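Local atomic coordinates of DUF305 domain-containing protein (Deinococcus radiodurans R1, PDB entry 3BT5), a protein that is of unknown function but belongs to the DUF305 family of the ferritin clan and folds into a bundle of long helices. Residues Q18-H23 with Q116-M121; L35-Q40 with E101-Q106; L110-H115 with G147-M152. All coordinates share one frame; numbering follows the deposited sequence.

Contact 1 of 3, residues Q18-H23 with Q116-M121; sequences QHMLQH and QGAVAM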
loop_
_atom_site.group_PDB
_atom_site.type_symbol
_atom_site.label_atom_id
_atom_site.label_comp_id
_atom_site.label_asym_id
_atom_site.label_seq_id
_atom_site.Cartn_x
_atom_site.Cartn_y
_atom_site.Cartn_z
ATOM N N GLN A 18 -5.680 1.846 11.482
ATOM C CA GLN A 18 -6.826 1.244 10.794
ATOM C C GLN A 18 -6.792 1.572 9.297
ATOM O O GLN A 18 -7.007 0.703 8.436
ATOM C CB GLN A 18 -8.131 1.751 11.389
ATOM C CG GLN A 18 -8.416 1.178 12.770
ATOM C CD GLN A 18 -9.620 1.862 13.425
ATOM O OE1 GLN A 18 -9.893 3.048 13.171
ATOM N NE2 GLN A 18 -10.317 1.137 14.299
ATOM N N HIS A 19 -6.556 2.844 8.983
ATOM C CA HIS A 19 -6.529 3.241 7.581
ATOM C C HIS A 19 -5.365 2.646 6.834
ATOM O O HIS A 19 -5.517 2.212 5.668
ATOM C CB HIS A 19 -6.457 4.742 7.459
ATOM C CG HIS A 19 -7.762 5.424 7.704
ATOM N ND1 HIS A 19 -7.863 6.798 7.810
ATOM C CD2 HIS A 19 -9.016 4.938 7.837
ATOM C CE1 HIS A 19 -9.130 7.124 8.007
ATOM N NE2 HIS A 19 -9.852 6.018 8.033
ATOM N N MET A 20 -4.185 2.604 7.461
ATOM C CA MET A 20 -3.022 2.072 6.752
ATOM C C MET A 20 -3.163 0.574 6.507
ATOM O O MET A 20 -2.671 0.055 5.510
ATOM C CB MET A 20 -1.739 2.370 7.519
ATOM C CG MET A 20 -0.503 2.109 6.730
ATOM S SD MET A 20 -0.345 3.085 5.203
ATOM C CE MET A 20 -0.211 4.731 5.911
ATOM N N LEU A 21 -3.858 -0.130 7.403
ATOM C CA LEU A 21 -4.023 -1.568 7.210
ATOM C C LEU A 21 -4.848 -1.795 5.938
ATOM O O LEU A 21 -4.517 -2.661 5.116
ATOM C CB LEU A 21 -4.669 -2.188 8.449
ATOM C CG LEU A 21 -4.950 -3.691 8.393
ATOM C CD1 LEU A 21 -3.698 -4.485 8.124
ATOM C CD2 LEU A 21 -5.572 -4.115 9.731
ATOM N N GLN A 22 -5.912 -1.023 5.762
ATOM C CA GLN A 22 -6.722 -1.164 4.555
ATOM C C GLN A 22 -5.957 -0.686 3.315
ATOM O O GLN A 22 -6.081 -1.245 2.206
ATOM C CB GLN A 22 -7.996 -0.327 4.705
ATOM C CG GLN A 22 -8.999 -0.895 5.675
ATOM C CD GLN A 22 -10.286 -0.090 5.651
ATOM O OE1 GLN A 22 -10.830 0.216 4.583
ATOM N NE2 GLN A 22 -10.750 0.295 6.813
ATOM N N HIS A 23 -5.181 0.369 3.477
ATOM C CA HIS A 23 -4.386 0.906 2.361
ATOM C C HIS A 23 -3.380 -0.158 1.886
ATOM O O HIS A 23 -3.281 -0.466 0.683
ATOM C CB HIS A 23 -3.666 2.145 2.871
ATOM C CG HIS A 23 -3.213 3.088 1.797
ATOM N ND1 HIS A 23 -2.041 2.939 1.078
ATOM C CD2 HIS A 23 -3.793 4.223 1.338
ATOM C CE1 HIS A 23 -1.930 3.927 0.213
ATOM N NE2 HIS A 23 -2.979 4.724 0.354
ATOM N N GLN A 116 2.765 6.829 -2.841
ATOM C CA GLN A 116 2.851 8.260 -2.549
ATOM C C GLN A 116 1.784 8.651 -1.539
ATOM O O GLN A 116 2.045 9.460 -0.658
ATOM C CB GLN A 116 2.748 9.098 -3.835
ATOM C CG GLN A 116 3.956 8.887 -4.740
ATOM C CD GLN A 116 3.778 9.467 -6.123
ATOM O OE1 GLN A 116 2.666 9.533 -6.633
ATOM N NE2 GLN A 116 4.890 9.842 -6.762
ATOM N N GLY A 117 0.582 8.104 -1.665
ATOM C CA GLY A 117 -0.463 8.424 -0.684
ATOM C C GLY A 117 -0.109 7.883 0.691
ATOM O O GLY A 117 -0.316 8.570 1.702
ATOM N N ALA A 118 0.452 6.674 0.747
ATOM C CA ALA A 118 0.882 6.098 2.037
ATOM C C ALA A 118 1.925 7.015 2.689
ATOM O O ALA A 118 1.846 7.305 3.889
ATOM C CB ALA A 118 1.428 4.665 1.873
ATOM N N VAL A 119 2.902 7.475 1.913
ATOM C CA VAL A 119 3.920 8.349 2.507
ATOM C C VAL A 119 3.265 9.622 3.056
ATOM O O VAL A 119 3.575 10.088 4.165
ATOM C CB VAL A 119 5.019 8.677 1.473
ATOM C CG1 VAL A 119 5.973 9.767 2.008
ATOM C CG2 VAL A 119 5.805 7.414 1.170
ATOM N N ALA A 120 2.351 10.192 2.291
ATOM C CA ALA A 120 1.699 11.439 2.679
ATOM C C ALA A 120 0.811 11.293 3.934
ATOM O O ALA A 120 0.634 12.240 4.705
ATOM C CB ALA A 120 0.906 11.983 1.502
ATOM N N MET A 121 0.239 10.106 4.138
ATOM C CA MET A 121 -0.540 9.781 5.342
ATOM C C MET A 121 0.376 9.606 6.551
ATOM O O MET A 121 -0.017 9.825 7.702
ATOM C CB MET A 121 -1.329 8.476 5.114
ATOM C CG MET A 121 -2.383 8.581 4.000
ATOM S SD MET A 121 -3.125 7.057 3.382
ATOM C CE MET A 121 -3.940 6.389 4.842
#
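Against the imidazole of His23 lie, obliquely, the sulfur of Met121 and the backbone of Gly117 and Ala118; elsewhere the ring meets that of His114 with the planes at about 35°. The contact joins helices 11-37 and 100-122, antiparallel neighbours in a ferritin-like four-helix bundle; the local axes pass 11.2 Å apart at 169°, a wide spacing bridged by long side chains. With CG anti to the backbone N (chi1 -159°), the His23 ring is thrown across the gap, where CE1 comes 3.8 Å from Ala118 CB. Its NE2 is hydrogen-bonded to Met84 O of a loop, a bond that probably sets the ring's rotation. Met20 and Met121 were each modelled in two conformations, and their contacts hold for the conformers described. In these, the sulfur of Met121 stands 3.6 Å from His23 CD2 in an oblique sulfur-aromatic contact. A bend at chi3 carries the methyl of Met121 across to helix 11-37, where CE touches His19 CB at 4.0 Å. Met20 fills the interface on the side facing Ile141 of helix 132-158, its chain bent at both chi2 and chi3. Met20 CE lies 4.0 Å from Met121 CB, and Met20 SD sits 4.1 Å from Ala118 CB.

Contact 2 of 3, residues L35-Q40 with E101-Q106; sequences LERSQQ and EQAERQ
Ser38 and Glu104 bring the two backbones to a CA-CA distance of 7.1 Å where the chain, just released from helix 11-37, takes up non-helical angles at Ser38 and runs through Gln39 to Gln40, the N-cap position of helix 41-68. The link is an ST turn at one end of the ferritin-like bundle, tied by its hydroxyl to helix 100-122. Ser38 OG stands opposite its backbone N (chi1 -177°), which turns the hydroxyl to Glu104. It works in both directions: Ser38 OG accepts from Gln40 N at 3.1 Å (N-H...O angle 159°) and donates to Glu104 OE2 at 2.6 Å. That donor arrives on the anti side of the carboxylate oxygen, 31° out of the carboxylate plane. Glu104 stretches beyond CG to reach it. The same OE2 also accepts a hydrogen bond from a water that in turn accepts from Gln39 N at 2.8 Å, so one oxygen grips the turn directly and through solvent. Replacing Glu104 by an alanine would probably leave the Ser38 hydroxyl without its acceptor, the water without one of its two holds, and the turn tied less firmly to helix 100-122. Gln40 lies roughly perpendicular to the glutamate, its CG 3.7 Å from Glu104 OE2. Arg44 of the next helix bonds the carbonyls of Leu35 and Ser38. Arg37 NH1 is hydrogen-bonded to the carbonyls of Leu95 and Leu98, and this places Arg37 NH1 3.6 Å from the methyl CB of Ala103.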
loop_
_atom_site.group_PDB
_atom_site.type_symbol
_atom_site.label_atom_id
_atom_site.label_comp_id
_atom_site.label_asym_id
_atom_site.label_seq_id
_atom_site.Cartn_x
_atom_site.Cartn_y
_atom_site.Cartn_z
ATOM N N LEU A 35 0.759 -11.299 -11.099
ATOM C CA LEU A 35 1.237 -12.672 -10.934
ATOM C C LEU A 35 0.413 -13.613 -11.807
ATOM O O LEU A 35 0.925 -14.624 -12.300
ATOM C CB LEU A 35 1.206 -13.085 -9.465
ATOM C CG LEU A 35 2.157 -12.197 -8.661
ATOM C CD1 LEU A 35 1.933 -12.342 -7.165
ATOM C CD2 LEU A 35 3.597 -12.518 -9.071
ATOM N N GLU A 36 -0.848 -13.267 -12.048
ATOM C CA GLU A 36 -1.716 -14.080 -12.904
ATOM C C GLU A 36 -1.415 -13.910 -14.391
ATOM O O GLU A 36 -1.441 -14.895 -15.145
ATOM C CB GLU A 36 -3.189 -13.748 -12.626
ATOM C CG GLU A 36 -4.193 -14.462 -13.536
ATOM C CD GLU A 36 -4.216 -15.962 -13.313
ATOM O OE1 GLU A 36 -3.795 -16.410 -12.223
ATOM O OE2 GLU A 36 -4.662 -16.693 -14.228
ATOM N N ARG A 37 -1.107 -12.683 -14.815
ATOM C CA ARG A 37 -1.070 -12.336 -16.249
ATOM C C ARG A 37 0.272 -11.966 -16.880
ATOM O O ARG A 37 0.474 -12.161 -18.084
ATOM C CB ARG A 37 -2.028 -11.159 -16.507
ATOM C CG ARG A 37 -3.460 -11.418 -16.134
ATOM C CD ARG A 37 -4.347 -10.204 -16.530
ATOM N NE ARG A 37 -4.487 -10.089 -17.997
ATOM C CZ ARG A 37 -4.664 -8.958 -18.684
ATOM N NH1 ARG A 37 -4.703 -7.761 -18.083
ATOM N NH2 ARG A 37 -4.783 -9.025 -20.001
ATOM N N SER A 38 1.181 -11.390 -16.107
ATOM C CA SER A 38 2.417 -10.892 -16.697
ATOM C C SER A 38 3.357 -12.031 -17.032
ATOM O O SER A 38 3.459 -13.012 -16.285
ATOM C CB SER A 38 3.120 -9.900 -15.778
ATOM O OG SER A 38 4.286 -9.388 -16.401
ATOM N N GLN A 39 4.029 -11.893 -18.165
ATOM C CA GLN A 39 5.067 -12.832 -18.543
ATOM C C GLN A 39 6.443 -12.170 -18.434
ATOM O O GLN A 39 7.445 -12.741 -18.888
ATOM C CB GLN A 39 4.834 -13.348 -19.963
ATOM C CG GLN A 39 3.649 -14.297 -20.083
ATOM C CD GLN A 39 3.561 -14.921 -21.460
ATOM O OE1 GLN A 39 3.247 -14.244 -22.440
ATOM N NE2 GLN A 39 3.846 -16.217 -21.544
ATOM N N GLN A 40 6.488 -10.975 -17.832
ATOM C CA GLN A 40 7.755 -10.292 -17.577
ATOM C C GLN A 40 8.247 -10.684 -16.189
ATOM O O GLN A 40 7.608 -10.353 -15.179
ATOM C CB GLN A 40 7.601 -8.768 -17.643
ATOM C CG GLN A 40 7.311 -8.182 -19.010
ATOM C CD GLN A 40 8.578 -7.892 -19.790
ATOM O OE1 GLN A 40 9.412 -8.773 -19.983
ATOM N NE2 GLN A 40 8.730 -6.648 -20.236
ATOM N N GLU A 101 0.469 -5.601 -21.716
ATOM C CA GLU A 101 1.507 -4.579 -21.663
ATOM C C GLU A 101 0.989 -3.275 -21.060
ATOM O O GLU A 101 1.700 -2.613 -20.292
ATOM C CB GLU A 101 2.105 -4.354 -23.050
ATOM C CG GLU A 101 1.956 -5.579 -23.956
ATOM C CD GLU A 101 0.526 -5.755 -24.508
ATOM O OE1 GLU A 101 -0.067 -4.765 -24.986
ATOM O OE2 GLU A 101 -0.003 -6.880 -24.471
ATOM N N GLN A 102 -0.264 -2.925 -21.357
ATOM C CA GLN A 102 -0.880 -1.746 -20.758
ATOM C C GLN A 102 -1.172 -2.003 -19.277
ATOM O O GLN A 102 -0.993 -1.108 -18.449
ATOM C CB GLN A 102 -2.172 -1.397 -21.485
ATOM C CG GLN A 102 -1.964 -0.917 -22.914
ATOM C CD GLN A 102 -3.277 -0.681 -23.634
ATOM O OE1 GLN A 102 -4.248 -0.183 -23.047
ATOM N NE2 GLN A 102 -3.317 -1.037 -24.920
ATOM N N ALA A 103 -1.606 -3.217 -18.932
ATOM C CA ALA A 103 -1.867 -3.568 -17.532
ATOM C C ALA A 103 -0.599 -3.496 -16.694
ATOM O O ALA A 103 -0.637 -3.060 -15.541
ATOM C CB ALA A 103 -2.488 -4.948 -17.445
ATOM N N GLU A 104 0.536 -3.905 -17.264
ATOM C CA GLU A 104 1.796 -3.795 -16.529
ATOM C C GLU A 104 2.165 -2.352 -16.212
ATOM O O GLU A 104 2.606 -2.046 -15.084
ATOM C CB GLU A 104 2.927 -4.446 -17.336
ATOM C CG GLU A 104 2.776 -5.961 -17.392
ATOM C CD GLU A 104 3.568 -6.604 -18.506
ATOM O OE1 GLU A 104 4.013 -5.888 -19.433
ATOM O OE2 GLU A 104 3.706 -7.836 -18.452
ATOM N N ARG A 105 2.024 -1.462 -17.195
ATOM C CA ARG A 105 2.311 -0.053 -16.951
ATOM C C ARG A 105 1.332 0.543 -15.960
ATOM O O ARG A 105 1.733 1.338 -15.105
ATOM C CB ARG A 105 2.319 0.741 -18.257
ATOM C CG ARG A 105 3.510 0.358 -19.107
ATOM C CD ARG A 105 3.593 1.198 -20.380
ATOM N NE ARG A 105 3.772 2.619 -20.089
ATOM C CZ ARG A 105 4.946 3.199 -19.836
ATOM N NH1 ARG A 105 6.063 2.479 -19.825
ATOM N NH2 ARG A 105 5.002 4.502 -19.582
ATOM N N GLN A 106 0.047 0.205 -16.095
ATOM C CA GLN A 106 -0.960 0.688 -15.152
ATOM C C GLN A 106 -0.650 0.197 -13.736
ATOM O O GLN A 106 -0.813 0.936 -12.772
ATOM C CB GLN A 106 -2.349 0.202 -15.583
ATOM C CG GLN A 106 -3.083 1.118 -16.485
ATOM C CD GLN A 106 -3.336 2.472 -15.826
ATOM O OE1 GLN A 106 -2.608 3.402 -16.085
ATOM N NE2 GLN A 106 -4.366 2.568 -14.954
HETATM O O HOH W 1 3.919 -9.903 -20.154
#

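Contact 3 of 3, residues L110-H115 with G147-M152; sequences LMIRHH and GEIRTM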
loop_
_atom_site.group_PDB
_atom_site.type_symbol
_atom_site.label_atom_id
_atom_site.label_comp_id
_atom_site.label_asym_id
_atom_site.label_seq_id
_atom_site.Cartn_x
_atom_site.Cartn_y
_atom_site.Cartn_z
ATOM N N LEU A 110 -0.300 2.842 -10.815
ATOM C CA LEU A 110 -1.217 2.786 -9.694
ATOM C C LEU A 110 -0.476 2.519 -8.409
ATOM O O LEU A 110 -0.797 3.112 -7.384
ATOM C CB LEU A 110 -2.285 1.695 -9.909
ATOM C CG LEU A 110 -3.270 1.967 -11.062
ATOM C CD1 LEU A 110 -4.122 0.733 -11.280
ATOM C CD2 LEU A 110 -4.154 3.201 -10.745
ATOM N N MET A 111 0.506 1.621 -8.437
ATOM C CA MET A 111 1.209 1.323 -7.193
ATOM C C MET A 111 2.084 2.496 -6.760
ATOM O O MET A 111 2.212 2.754 -5.567
ATOM C CB MET A 111 2.041 0.047 -7.326
ATOM C CG MET A 111 2.595 -0.450 -5.985
ATOM S SD MET A 111 1.344 -1.239 -4.907
ATOM C CE MET A 111 1.154 -2.800 -5.769
ATOM N N ILE A 112 2.675 3.218 -7.711
ATOM C CA ILE A 112 3.400 4.427 -7.335
ATOM C C ILE A 112 2.488 5.444 -6.651
ATOM O O ILE A 112 2.839 5.980 -5.603
ATOM C CB ILE A 112 4.122 5.074 -8.554
ATOM C CG1 ILE A 112 5.297 4.195 -9.006
ATOM C CG2 ILE A 112 4.561 6.520 -8.230
ATOM C CD1 ILE A 112 5.769 4.534 -10.442
ATOM N N ARG A 113 1.315 5.704 -7.225
ATOM C CA ARG A 113 0.429 6.697 -6.634
ATOM C C ARG A 113 -0.044 6.228 -5.259
ATOM O O ARG A 113 -0.144 7.021 -4.305
ATOM C CB ARG A 113 -0.753 6.975 -7.580
ATOM C CG ARG A 113 -1.617 8.179 -7.174
ATOM C CD ARG A 113 -2.850 8.295 -8.067
ATOM N NE ARG A 113 -3.704 7.124 -7.928
ATOM C CZ ARG A 113 -4.626 6.721 -8.800
ATOM N NH1 ARG A 113 -4.827 7.341 -9.958
ATOM N NH2 ARG A 113 -5.329 5.674 -8.523
ATOM N N HIS A 114 -0.326 4.940 -5.162
ATOM C CA HIS A 114 -0.702 4.309 -3.916
ATOM C C HIS A 114 0.366 4.543 -2.841
ATOM O O HIS A 114 0.069 4.993 -1.716
ATOM C CB HIS A 114 -0.920 2.830 -4.212
ATOM C CG HIS A 114 -1.042 1.951 -3.024
ATOM N ND1 HIS A 114 0.051 1.523 -2.306
ATOM C CD2 HIS A 114 -2.134 1.392 -2.437
ATOM C CE1 HIS A 114 -0.357 0.740 -1.322
ATOM N NE2 HIS A 114 -1.679 0.642 -1.384
ATOM N N HIS A 115 1.624 4.284 -3.185
ATOM C CA HIS A 115 2.698 4.456 -2.223
ATOM C C HIS A 115 2.924 5.936 -1.875
ATOM O O HIS A 115 3.246 6.259 -0.737
ATOM C CB HIS A 115 3.994 3.879 -2.814
ATOM C CG HIS A 115 4.128 2.388 -2.671
ATOM N ND1 HIS A 115 3.037 1.534 -2.585
ATOM C CD2 HIS A 115 5.231 1.607 -2.570
ATOM C CE1 HIS A 115 3.474 0.292 -2.420
ATOM N NE2 HIS A 115 4.807 0.306 -2.426
ATOM N N GLY A 147 11.564 3.331 -1.059
ATOM C CA GLY A 147 12.410 2.400 -1.807
ATOM C C GLY A 147 11.641 1.792 -2.972
ATOM O O GLY A 147 12.138 1.723 -4.096
ATOM N N GLU A 148 10.418 1.338 -2.708
ATOM C CA GLU A 148 9.634 0.689 -3.759
ATOM C C GLU A 148 9.234 1.667 -4.872
ATOM O O GLU A 148 9.217 1.292 -6.046
ATOM C CB GLU A 148 8.421 -0.015 -3.153
ATOM C CG GLU A 148 8.874 -1.217 -2.316
ATOM C CD GLU A 148 7.749 -1.970 -1.618
ATOM O OE1 GLU A 148 6.571 -1.522 -1.614
ATOM O OE2 GLU A 148 8.066 -3.055 -1.065
ATOM N N ILE A 149 8.889 2.903 -4.509
ATOM C CA ILE A 149 8.613 3.913 -5.524
ATOM C C ILE A 149 9.817 4.072 -6.456
ATOM O O ILE A 149 9.671 4.103 -7.675
ATOM C CB ILE A 149 8.272 5.283 -4.886
ATOM C CG1 ILE A 149 6.889 5.215 -4.217
ATOM C CG2 ILE A 149 8.309 6.396 -5.925
ATOM C CD1 ILE A 149 6.646 6.416 -3.316
ATOM N N ARG A 150 11.011 4.178 -5.893
ATOM C CA ARG A 150 12.180 4.395 -6.737
ATOM C C ARG A 150 12.388 3.214 -7.699
ATOM O O ARG A 150 12.704 3.394 -8.908
ATOM C CB ARG A 150 13.419 4.631 -5.872
ATOM C CG ARG A 150 14.601 5.201 -6.674
ATOM C CD ARG A 150 14.409 6.683 -7.013
ATOM N NE ARG A 150 14.487 7.481 -5.801
ATOM C CZ ARG A 150 15.628 7.925 -5.279
ATOM N NH1 ARG A 150 16.793 7.682 -5.893
ATOM N NH2 ARG A 150 15.599 8.627 -4.155
ATOM N N THR A 151 12.249 1.990 -7.191
ATOM C CA THR A 151 12.337 0.821 -8.064
ATOM C C THR A 151 11.258 0.867 -9.146
ATOM O O THR A 151 11.543 0.659 -10.330
ATOM C CB THR A 151 12.206 -0.474 -7.249
ATOM O OG1 THR A 151 13.283 -0.548 -6.294
ATOM C CG2 THR A 151 12.232 -1.719 -8.150
ATOM N N MET A 152 10.017 1.131 -8.749
ATOM C CA MET A 152 8.953 1.123 -9.732
ATOM C C MET A 152 9.152 2.180 -10.811
ATOM O O MET A 152 8.846 1.941 -11.980
ATOM C CB MET A 152 7.601 1.306 -9.045
ATOM C CG MET A 152 7.228 0.082 -8.224
ATOM S SD MET A 152 5.529 0.205 -7.587
ATOM C CE MET A 152 5.750 1.438 -6.306
#
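Met152 lays its methyl over one face of the His115 imidazole, a CH-pi contact in which Met152 CE lies 3.7 Å above the ring plane, offset toward the rim. The chain of Met152 bends at chi3 (-73°) to bring CE over the ring, while its sulfur presses on Met111, Met152 SD to Met111 CG 3.4 Å, the two side chains set nearly square to each other. Helices 100-122 and 132-158 run antiparallel here, the local axes 9.5 Å apart at closest approach, as adjacent members of the ferritin-like bundle, and their CA atoms come nearest at Ile112 and Ile149. Ile112 CG1 runs alongside Met152 CB at 3.7 Å, the two chains pointing opposite ways, and Ile149 CG1 packs on His115 CB at 3.5 Å. The ring edge is polar. His115 NE2 donates to Glu148 OE1 at 2.7 Å with an N-H...O angle of 157°; Glu148 OE1 receives it on its anti lone pair, the carboxylate nearly coplanar with the ring. His115 ND1 is hydrogen-bonded to His114 ND1 at 3.0 Å, in the plane of both rings. The second carboxylate oxygen of Glu148 is taken by Ser53 of helix 41-68. With both nitrogens engaged and a methyl over one face, the buried His115 ring can hardly turn, and its pairing with Glu148 implies an imidazole that is likely to be polarised by the carboxylate.

Helix 100-122 carries one segment of every contact, meeting helix 11-37, or the turn that ends it, in contacts 1 and 2 and helix 132-158 in contact 3. Contacts 1 and 2 fasten the same helix pair at points whose centres are about 24 Å apart, one inside the bundle and the other at its end. Contact 3 lies between, its centre about 13 Å from that of contact 1 and about 16 Å from that of contact 2. It touches contact 1 through a probable hydrogen bond from His114 NE2 to His23 O (2.8 Å), extending the His115-Glu148-Ser53 chain to all four long helices. No active site is established, and the role of this largely buried polar network remains open.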